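Local coordinates for sensor protein PfeS (Pseudomonas aeruginosa, PDB 3KYZ), which is a membrane-bound histidine kinase, represented here by its sensor domain, which is probably periplasmic, and may activate its partner regulator PfeR by phosphorylation, at residues Arg44-Leu49 and Thr55-Val60. Residues are numbered along the deposited sequence; the frame is centred on the assembly and turned at random.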
loop_
_atom_site.group_PDB
_atom_site.type_symbol
_atom_site.label_atom_id
_atom_site.label_comp_id
_atom_site.label_asym_id
_atom_site.label_seq_id
_atom_site.Cartn_x
_atom_site.Cartn_y
_atom_site.Cartn_z
ATOM N N ARG A 44 7.745 6.896 -20.221
ATOM C CA ARG A 44 9.144 6.909 -20.627
ATOM C C ARG A 44 10.073 6.980 -19.421
ATOM O O ARG A 44 11.090 6.282 -19.380
ATOM C CB ARG A 44 9.433 8.055 -21.595
ATOM C CG ARG A 44 10.862 8.057 -22.115
ATOM C CD ARG A 44 11.035 9.049 -23.252
ATOM N NE ARG A 44 10.530 10.369 -22.894
ATOM C CZ ARG A 44 11.227 11.281 -22.227
ATOM N NH1 ARG A 44 10.680 12.457 -21.948
ATOM N NH2 ARG A 44 12.469 11.018 -21.839
ATOM N N PHE A 45 9.718 7.801 -18.437
ATOM C CA PHE A 45 10.555 7.927 -17.248
ATOM C C PHE A 45 10.652 6.595 -16.502
ATOM O O PHE A 45 11.728 6.175 -16.084
ATOM C CB PHE A 45 10.050 9.025 -16.307
ATOM C CG PHE A 45 10.906 9.194 -15.095
ATOM C CD1 PHE A 45 12.010 10.030 -15.125
ATOM C CD2 PHE A 45 10.644 8.473 -13.939
ATOM C CE1 PHE A 45 12.820 10.169 -14.010
ATOM C CE2 PHE A 45 11.455 8.610 -12.824
ATOM C CZ PHE A 45 12.540 9.458 -12.857
ATOM N N ARG A 46 9.515 5.940 -16.330
ATOM C CA ARG A 46 9.472 4.651 -15.667
ATOM C C ARG A 46 10.409 3.638 -16.336
ATOM O O ARG A 46 11.194 2.953 -15.675
ATOM C CB ARG A 46 8.034 4.134 -15.688
ATOM C CG ARG A 46 7.897 2.763 -15.160
ATOM C CD ARG A 46 6.488 2.247 -15.336
ATOM N NE ARG A 46 6.372 1.061 -14.523
ATOM C CZ ARG A 46 5.353 0.216 -14.531
ATOM N NH1 ARG A 46 4.305 0.409 -15.328
ATOM N NH2 ARG A 46 5.403 -0.832 -13.727
ATOM N N LYS A 47 10.340 3.565 -17.660
ATOM C CA LYS A 47 11.182 2.644 -18.418
ATOM C C LYS A 47 12.669 2.985 -18.266
ATOM O O LYS A 47 13.503 2.099 -18.066
ATOM C CB LYS A 47 10.785 2.668 -19.892
ATOM C CG LYS A 47 9.444 2.007 -20.202
ATOM C CD LYS A 47 9.151 2.120 -21.690
ATOM C CE LYS A 47 7.767 1.617 -22.047
ATOM N NZ LYS A 47 7.389 2.084 -23.415
ATOM N N GLU A 48 12.997 4.267 -18.376
ATOM C CA GLU A 48 14.387 4.711 -18.292
ATOM C C GLU A 48 14.980 4.435 -16.911
ATOM O O GLU A 48 16.112 3.947 -16.793
ATOM C CB GLU A 48 14.502 6.207 -18.617
ATOM C CG GLU A 48 14.213 6.563 -20.073
ATOM C CD GLU A 48 14.129 8.066 -20.299
ATOM O OE1 GLU A 48 14.168 8.822 -19.305
ATOM O OE2 GLU A 48 14.020 8.497 -21.467
ATOM N N LEU A 49 14.223 4.747 -15.864
ATOM C CA LEU A 49 14.735 4.561 -14.512
ATOM C C LEU A 49 14.869 3.079 -14.184
ATOM O O LEU A 49 15.840 2.657 -13.558
ATOM C CB LEU A 49 13.853 5.261 -13.480
ATOM C CG LEU A 49 14.360 5.183 -12.038
ATOM C CD1 LEU A 49 15.781 5.743 -11.939
ATOM C CD2 LEU A 49 13.418 5.927 -11.088
ATOM N N THR A 55 15.818 -2.295 -11.729
ATOM C CA THR A 55 14.880 -2.559 -10.653
ATOM C C THR A 55 13.476 -2.137 -11.059
ATOM O O THR A 55 13.299 -1.342 -11.996
ATOM C CB THR A 55 15.298 -1.821 -9.363
ATOM O OG1 THR A 55 14.585 -2.367 -8.248
ATOM C CG2 THR A 55 15.023 -0.324 -9.465
ATOM N N TRP A 56 12.477 -2.674 -10.368
ATOM C CA TRP A 56 11.096 -2.318 -10.662
ATOM C C TRP A 56 10.796 -0.872 -10.254
ATOM O O TRP A 56 11.193 -0.421 -9.181
ATOM C CB TRP A 56 10.127 -3.275 -9.972
ATOM C CG TRP A 56 8.697 -3.045 -10.372
ATOM C CD1 TRP A 56 8.083 -3.486 -11.510
ATOM C CD2 TRP A 56 7.705 -2.318 -9.638
ATOM N NE1 TRP A 56 6.767 -3.084 -11.526
ATOM C CE2 TRP A 56 6.512 -2.360 -10.391
ATOM C CE3 TRP A 56 7.709 -1.634 -8.419
ATOM C CZ2 TRP A 56 5.335 -1.753 -9.961
ATOM C CZ3 TRP A 56 6.544 -1.036 -7.994
ATOM C CH2 TRP A 56 5.369 -1.099 -8.762
ATOM N N VAL A 57 10.075 -0.163 -11.119
ATOM C CA VAL A 57 9.715 1.226 -10.881
ATOM C C VAL A 57 8.263 1.431 -11.289
ATOM O O VAL A 57 7.797 0.816 -12.255
ATOM C CB VAL A 57 10.602 2.179 -11.730
ATOM C CG1 VAL A 57 10.084 3.612 -11.653
ATOM C CG2 VAL A 57 12.050 2.087 -11.281
ATOM N N ALA A 58 7.546 2.283 -10.559
ATOM C CA ALA A 58 6.219 2.724 -10.994
ATOM C C ALA A 58 6.001 4.182 -10.604
ATOM O O ALA A 58 6.551 4.645 -9.604
ATOM C CB ALA A 58 5.114 1.842 -10.395
ATOM N N LEU A 59 5.233 4.906 -11.413
ATOM C CA LEU A 59 4.730 6.217 -11.032
ATOM C C LEU A 59 3.248 6.023 -10.830
ATOM O O LEU A 59 2.560 5.575 -11.739
ATOM C CB LEU A 59 4.971 7.249 -12.141
ATOM C CG LEU A 59 6.375 7.863 -12.175
ATOM C CD1 LEU A 59 7.430 6.791 -12.423
ATOM C CD2 LEU A 59 6.450 8.952 -13.229
ATOM N N VAL A 60 2.754 6.322 -9.633
ATOM C CA VAL A 60 1.331 6.088 -9.362
ATOM C C VAL A 60 0.639 7.331 -8.841
ATOM O O VAL A 60 1.267 8.186 -8.205
ATOM C CB VAL A 60 1.072 4.888 -8.416
ATOM C CG1 VAL A 60 1.677 3.609 -8.987
ATOM C CG2 VAL A 60 1.607 5.157 -7.034
#
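Arg46 and Val57 mark the nearest backbone approach, where helix segment 44-49 runs nearly antiparallel to strand 57-60, with axes 7.7 Å apart at an angle of 157°. This is helix-on-sheet packing in a histidine kinase sensor domain of the Cache clan. The chain leaves helix 17-53, turns back and enters an outermost strand of the antiparallel sheet. Its antiparallel neighbour in the sheet is strand 113-117.

Arg46 makes the polar link. Its CG lies anti to the backbone N (chi1 174°) and the chain stays extended to NE, which carries the guanidinium across to the strand. Arg46 NE donates to Val57 O at 2.7 Å. Arg46 NH2 adds a weak bond to Val57 O at 3.3 Å. The guanidinium plane stands nearly perpendicular to the Trp56 ring, at 89°. Arg46 NH2 and Trp56 NE1 are both donors and do not bond to each other. Glu76 OE2 receives both, by a salt bridge from Arg46 and a hydrogen bond from Trp56. This shared carboxylate probably offsets the arginine charge. Ala58 CB lies over one guanidinium face.

The rest of the contact is apolar. The CB of Val57 points toward the helix, and Val57 CG2 meets Leu49 CG at 3.9 Å. The two side chains cross at about a right angle. Leu59 reaches back to the helix beside Phe45. Leu59 CD1 sits at the edge of the Phe45 ring, near the ring plane, 3.9 Å from Phe45 CD2.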